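Local coordinates for uncharacterized protein (Peptoclostridium difficile 630, PDB 4YCS) that is of unknown function but, as a putative lipoprotein of the PnrA-like substrate-binding family, probably binds a small molecule for an ABC transporter, at residues A[11-16]-A[74-79]; A[92-97]-A[104-109]. One frame throughout, in Å; residues are numbered along the deposited sequence.

Interaction 1. Residues A[11-16]-A[74-79]; sequences SMILDI and ARFAKP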
loop_
_atom_site.group_PDB
_atom_site.type_symbol
_atom_site.label_atom_id
_atom_site.label_comp_id
_atom_site.label_asym_id
_atom_site.label_seq_id
_atom_site.Cartn_x
_atom_site.Cartn_y
_atom_site.Cartn_z
ATOM N N SER A 11 2.245 -4.165 -5.105
ATOM C CA SER A 11 3.466 -3.482 -4.715
ATOM C C SER A 11 3.206 -2.735 -3.412
ATOM O O SER A 11 2.133 -2.182 -3.235
ATOM C CB SER A 11 3.881 -2.461 -5.772
ATOM O OG SER A 11 5.116 -1.876 -5.368
HETATM N N MSE A 12 4.184 -2.739 -2.524
HETATM C CA MSE A 12 4.101 -2.078 -1.243
HETATM C C MSE A 12 5.230 -1.078 -1.129
HETATM O O MSE A 12 6.378 -1.422 -1.381
HETATM C CB MSE A 12 4.178 -3.121 -0.112
HETATM C CG MSE A 12 4.035 -2.516 1.264
HETATM SE SE MSE A 12 3.863 -3.909 2.658
HETATM C CE MSE A 12 1.937 -4.268 2.596
ATOM N N ILE A 13 4.893 0.156 -0.788
ATOM C CA ILE A 13 5.880 1.244 -0.592
ATOM C C ILE A 13 5.876 1.609 0.925
ATOM O O ILE A 13 4.832 1.838 1.520
ATOM C CB ILE A 13 5.656 2.449 -1.540
ATOM C CG1 ILE A 13 6.686 3.548 -1.282
ATOM C CG2 ILE A 13 4.271 3.037 -1.404
ATOM C CD1 ILE A 13 6.779 4.562 -2.395
ATOM N N LEU A 14 7.053 1.603 1.528
ATOM C CA LEU A 14 7.221 1.864 2.968
ATOM C C LEU A 14 8.135 3.051 3.299
ATOM O O LEU A 14 9.102 3.321 2.616
ATOM C CB LEU A 14 7.789 0.630 3.648
ATOM C CG LEU A 14 6.985 -0.632 3.357
ATOM C CD1 LEU A 14 7.733 -1.476 2.346
ATOM C CD2 LEU A 14 6.705 -1.423 4.617
ATOM N N ASP A 15 7.759 3.762 4.354
ATOM C CA ASP A 15 8.514 4.896 4.892
ATOM C C ASP A 15 9.460 4.305 5.931
ATOM O O ASP A 15 9.012 3.768 6.944
ATOM C CB ASP A 15 7.516 5.844 5.535
ATOM C CG ASP A 15 8.168 7.071 6.204
ATOM O OD1 ASP A 15 9.408 7.251 6.096
ATOM O OD2 ASP A 15 7.385 7.865 6.801
ATOM N N ILE A 16 10.762 4.357 5.659
ATOM C CA ILE A 16 11.771 3.780 6.569
ATOM C C ILE A 16 12.675 4.810 7.280
ATOM O O ILE A 16 13.736 4.449 7.766
ATOM C CB ILE A 16 12.655 2.724 5.873
ATOM C CG1 ILE A 16 13.460 3.314 4.695
ATOM C CG2 ILE A 16 11.779 1.546 5.490
ATOM C CD1 ILE A 16 14.564 2.397 4.190
ATOM N N ALA A 74 1.311 7.320 7.520
ATOM C CA ALA A 74 0.602 8.581 7.339
ATOM C C ALA A 74 1.404 9.578 6.504
ATOM O O ALA A 74 0.818 10.466 5.894
ATOM C CB ALA A 74 0.269 9.199 8.697
ATOM N N ARG A 75 2.721 9.439 6.440
ATOM C CA ARG A 75 3.504 10.351 5.594
ATOM C C ARG A 75 3.205 10.201 4.095
ATOM O O ARG A 75 3.537 11.101 3.315
ATOM C CB ARG A 75 4.995 10.212 5.837
ATOM C CG ARG A 75 5.443 10.773 7.185
ATOM C CD ARG A 75 6.811 11.426 7.081
ATOM N NE ARG A 75 7.857 10.501 6.639
ATOM C CZ ARG A 75 9.066 10.879 6.228
ATOM N NH1 ARG A 75 9.384 12.165 6.219
ATOM N NH2 ARG A 75 9.968 9.980 5.826
ATOM N N PHE A 76 2.561 9.103 3.681
ATOM C CA PHE A 76 2.150 8.956 2.262
ATOM C C PHE A 76 0.832 9.646 1.896
ATOM O O PHE A 76 0.513 9.754 0.692
ATOM C CB PHE A 76 2.091 7.485 1.848
ATOM C CG PHE A 76 3.415 6.845 1.781
ATOM C CD1 PHE A 76 4.274 7.167 0.757
ATOM C CD2 PHE A 76 3.818 5.945 2.759
ATOM C CE1 PHE A 76 5.517 6.573 0.696
ATOM C CE2 PHE A 76 5.041 5.335 2.681
ATOM C CZ PHE A 76 5.885 5.649 1.647
ATOM N N ALA A 77 0.097 10.119 2.909
ATOM C CA ALA A 77 -1.252 10.675 2.724
ATOM C C ALA A 77 -1.325 11.638 1.552
ATOM O O ALA A 77 -2.064 11.402 0.582
ATOM C CB ALA A 77 -1.736 11.342 4.013
ATOM N N LYS A 78 -0.530 12.696 1.616
ATOM C CA LYS A 78 -0.578 13.750 0.590
ATOM C C LYS A 78 -0.050 13.321 -0.804
ATOM O O LYS A 78 -0.710 13.579 -1.795
ATOM C CB LYS A 78 0.104 15.046 1.073
ATOM C CG LYS A 78 -0.699 15.839 2.107
ATOM C CD LYS A 78 -1.922 16.565 1.526
ATOM C CE LYS A 78 -2.712 17.321 2.599
ATOM N NZ LYS A 78 -3.418 16.411 3.547
ATOM N N PRO A 79 1.140 12.688 -0.879
ATOM C CA PRO A 79 1.624 12.276 -2.202
ATOM C C PRO A 79 0.762 11.204 -2.857
ATOM O O PRO A 79 0.667 11.181 -4.069
ATOM C CB PRO A 79 3.036 11.763 -1.936
ATOM C CG PRO A 79 3.073 11.504 -0.484
ATOM C CD PRO A 79 2.157 12.490 0.158
#
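F76 and D15 bury the most surface here, and R75 clamps the outer end. The F76 ring is turned edge-on to strand 11-15: the peptide carbon of L14 lies at its rim, in plane, and F76 CE2 comes within 3.6 Å of D15 N. From one side I13 leans on the ring, its CG2 over the face but offset toward the rim, while I13 CG1 touches F76 CZ at 3.7 Å. Further out, D15 CB rests against F76 CE2, and with CG anti to the backbone N (chi1 178°) its carboxylate is carried on toward R75. This is the C-terminal edge of a parallel Rossmann-like sheet, as expected in the periplasmic-binding-protein clan, where residues 74-76 form a 3-10 turn between strand 68-72 and helix 77-84. R75 grips the carboxylate side-on: R75 NE meets D15 OD2 at 2.7 Å and R75 NH2 meets D15 OD1 at 2.8 Å, both nearly straight. The oxygens are approached on their syn sides, but the two planes are 29° apart, so the pair is twisted rather than coplanar. E17 OE1 forms a second salt bridge to R75 NH2, so that the arginine bridges two carboxylates and probably offsets part of their mutual repulsion. The ring of F54, at the start of helix 54-62, also meets F76.

Interaction 2. Residues A[92-97]-A[104-109]; sequences FAIIDY and SNITSI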
loop_
_atom_site.group_PDB
_atom_site.type_symbol
_atom_site.label_atom_id
_atom_site.label_comp_id
_atom_site.label_asym_id
_atom_site.label_seq_id
_atom_site.Cartn_x
_atom_site.Cartn_y
_atom_site.Cartn_z
ATOM N N PHE A 92 -5.508 1.659 -4.861
ATOM C CA PHE A 92 -4.531 1.909 -3.833
ATOM C C PHE A 92 -5.075 1.604 -2.425
ATOM O O PHE A 92 -6.286 1.570 -2.210
ATOM C CB PHE A 92 -4.176 3.344 -3.804
ATOM C CG PHE A 92 -3.691 3.919 -5.079
ATOM C CD1 PHE A 92 -2.323 4.016 -5.319
ATOM C CD2 PHE A 92 -4.569 4.510 -5.973
ATOM C CE1 PHE A 92 -1.858 4.651 -6.445
ATOM C CE2 PHE A 92 -4.084 5.163 -7.106
ATOM C CZ PHE A 92 -2.720 5.223 -7.329
ATOM N N ALA A 93 -4.149 1.390 -1.491
ATOM C CA ALA A 93 -4.455 1.208 -0.063
ATOM C C ALA A 93 -3.446 1.999 0.730
ATOM O O ALA A 93 -2.297 2.117 0.311
ATOM C CB ALA A 93 -4.429 -0.248 0.351
ATOM N N ILE A 94 -3.880 2.590 1.847
ATOM C CA ILE A 94 -2.970 3.251 2.735
ATOM C C ILE A 94 -3.167 2.722 4.153
ATOM O O ILE A 94 -4.317 2.537 4.585
ATOM C CB ILE A 94 -3.092 4.766 2.648
ATOM C CG1 ILE A 94 -1.956 5.407 3.438
ATOM C CG2 ILE A 94 -4.506 5.249 3.044
ATOM C CD1 ILE A 94 -1.824 6.914 3.215
ATOM N N ILE A 95 -2.052 2.406 4.819
ATOM C CA ILE A 95 -2.062 1.897 6.180
ATOM C C ILE A 95 -1.766 3.023 7.202
ATOM O O ILE A 95 -0.769 3.732 7.094
ATOM C CB ILE A 95 -1.093 0.766 6.346
ATOM C CG1 ILE A 95 -1.512 -0.403 5.443
ATOM C CG2 ILE A 95 -1.038 0.305 7.810
ATOM C CD1 ILE A 95 -0.400 -1.389 5.237
ATOM N N ASP A 96 -2.673 3.162 8.179
ATOM C CA ASP A 96 -2.546 4.092 9.323
ATOM C C ASP A 96 -2.927 5.519 8.962
ATOM O O ASP A 96 -2.327 6.476 9.435
ATOM C CB ASP A 96 -1.126 4.025 9.919
ATOM C CG ASP A 96 -1.031 4.648 11.351
ATOM O OD1 ASP A 96 -2.016 4.549 12.137
ATOM O OD2 ASP A 96 0.048 5.211 11.660
ATOM N N TYR A 97 -3.940 5.666 8.114
ATOM C CA TYR A 97 -4.449 6.995 7.740
ATOM C C TYR A 97 -5.857 6.912 7.140
ATOM O O TYR A 97 -6.156 6.061 6.280
ATOM C CB TYR A 97 -3.493 7.721 6.777
ATOM C CG TYR A 97 -3.931 9.131 6.514
ATOM C CD1 TYR A 97 -4.786 9.435 5.463
ATOM C CD2 TYR A 97 -3.522 10.163 7.349
ATOM C CE1 TYR A 97 -5.205 10.732 5.242
ATOM C CE2 TYR A 97 -3.932 11.466 7.131
ATOM C CZ TYR A 97 -4.775 11.735 6.091
ATOM O OH TYR A 97 -5.166 13.008 5.886
ATOM N N SER A 104 -12.108 7.658 -4.119
ATOM C CA SER A 104 -12.822 6.458 -4.530
ATOM C C SER A 104 -11.882 5.257 -4.817
ATOM O O SER A 104 -12.326 4.106 -4.748
ATOM C CB SER A 104 -13.678 6.756 -5.773
ATOM O OG SER A 104 -12.877 7.222 -6.839
ATOM N N ASN A 105 -10.619 5.530 -5.162
ATOM C CA ASN A 105 -9.653 4.456 -5.473
ATOM C C ASN A 105 -8.655 4.194 -4.338
ATOM O O ASN A 105 -7.631 3.531 -4.554
ATOM C CB ASN A 105 -8.933 4.699 -6.832
ATOM C CG ASN A 105 -8.160 5.996 -6.886
ATOM O OD1 ASN A 105 -8.243 6.841 -6.006
ATOM N ND2 ASN A 105 -7.403 6.154 -7.929
ATOM N N ILE A 106 -8.934 4.720 -3.142
ATOM C CA ILE A 106 -8.035 4.526 -2.013
ATOM C C ILE A 106 -8.781 3.928 -0.841
ATOM O O ILE A 106 -9.727 4.519 -0.340
ATOM C CB ILE A 106 -7.308 5.812 -1.561
ATOM C CG1 ILE A 106 -6.500 6.424 -2.703
ATOM C CG2 ILE A 106 -6.425 5.510 -0.375
ATOM C CD1 ILE A 106 -5.665 7.656 -2.334
ATOM N N THR A 107 -8.326 2.754 -0.389
ATOM C CA THR A 107 -8.881 2.076 0.798
ATOM C C THR A 107 -7.947 2.325 1.941
ATOM O O THR A 107 -6.738 2.114 1.817
ATOM C CB THR A 107 -8.997 0.557 0.582
ATOM O OG1 THR A 107 -9.800 0.308 -0.560
ATOM C CG2 THR A 107 -9.630 -0.124 1.767
ATOM N N SER A 108 -8.504 2.772 3.067
ATOM C CA SER A 108 -7.757 3.036 4.254
ATOM C C SER A 108 -7.804 1.815 5.178
ATOM O O SER A 108 -8.818 1.181 5.312
ATOM C CB SER A 108 -8.339 4.261 4.997
ATOM O OG SER A 108 -7.929 5.486 4.424
ATOM N N ILE A 109 -6.696 1.511 5.823
ATOM C CA ILE A 109 -6.599 0.392 6.755
ATOM C C ILE A 109 -5.952 0.889 8.049
ATOM O O ILE A 109 -4.868 1.449 8.045
ATOM C CB ILE A 109 -5.670 -0.728 6.223
ATOM C CG1 ILE A 109 -6.063 -1.214 4.810
ATOM C CG2 ILE A 109 -5.608 -1.878 7.223
ATOM C CD1 ILE A 109 -7.440 -1.798 4.745
HETATM O O HOH W 1 -8.535 0.496 -2.961
#
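Strands 92-95 and 106-109 run parallel, their axes 4.5 Å apart at closest approach and inclined by 23°, with F92, A93, I94 and I95 paired to I106, T107, S108 and I109 in turn. The bonding starts one residue before strand 106-109, where F92 N donates to N105 O at 2.8 Å. It passes through T107 N to F92 O and I94 N to T107 O, then through I109 N to I94 O, and closes with D96 N on I109 O, bent by only 5° from straight.

On the face carrying F92, I94 and I106, the phenyl ring and the N105 amide lie side by side with their planes 85° apart. N105 ND2 comes to 3.6 Å from F92 CE2, but its hydrogen bond goes to A84 O. Next along, F92 CB touches I106 CG1. I94 CG2 and I106 CG2 meet at 3.9 Å. S108 turns its hydroxyl across the strand end: S108 OG donates to Y97 O at 2.6 Å, in the carbonyl plane on a lone pair, and Q102 NE2 also bonds to that OG. On the other face, I95 and I109 pack against helix 118-127, I95 CG1 reaching I109 CB at 4.2 Å. A water bridges the strands here, donating to F92 O at 2.6 Å and accepting from T107 OG1, whose further partner is K126 NZ.

Strand 106-109 is outermost on this side of the chain's sheet, with strand 91-95 between it and strand 68-72. Parallel pairing with helices against both faces is the hallmark of the Rossmann-like alpha/beta fold, consistent with a lobe of a PnrA-like binding protein.

The two interactions belong to one parallel five-stranded sheet, ordered 41-48, 8-15, 68-72, 91-95, 106-109, and their centres lie 10 Å apart. Interaction 1 reaches from strand 8-15 past the end of strand 68-72 to the start of helix 77-84; interaction 2 joins the last two strands. They come in series along the chain, helix 77-84 leading into strand 91-95. Where they meet, A77 CB packs on Y97 CZ at 3.7 Å, and I94 CD1 lies as close to A77 N. Segment 74-79 thus touches strand 8-15 through R75 and F76, and segment 92-97 through A74, F76 and A77, consistent with one PnrA-like alpha/beta lobe.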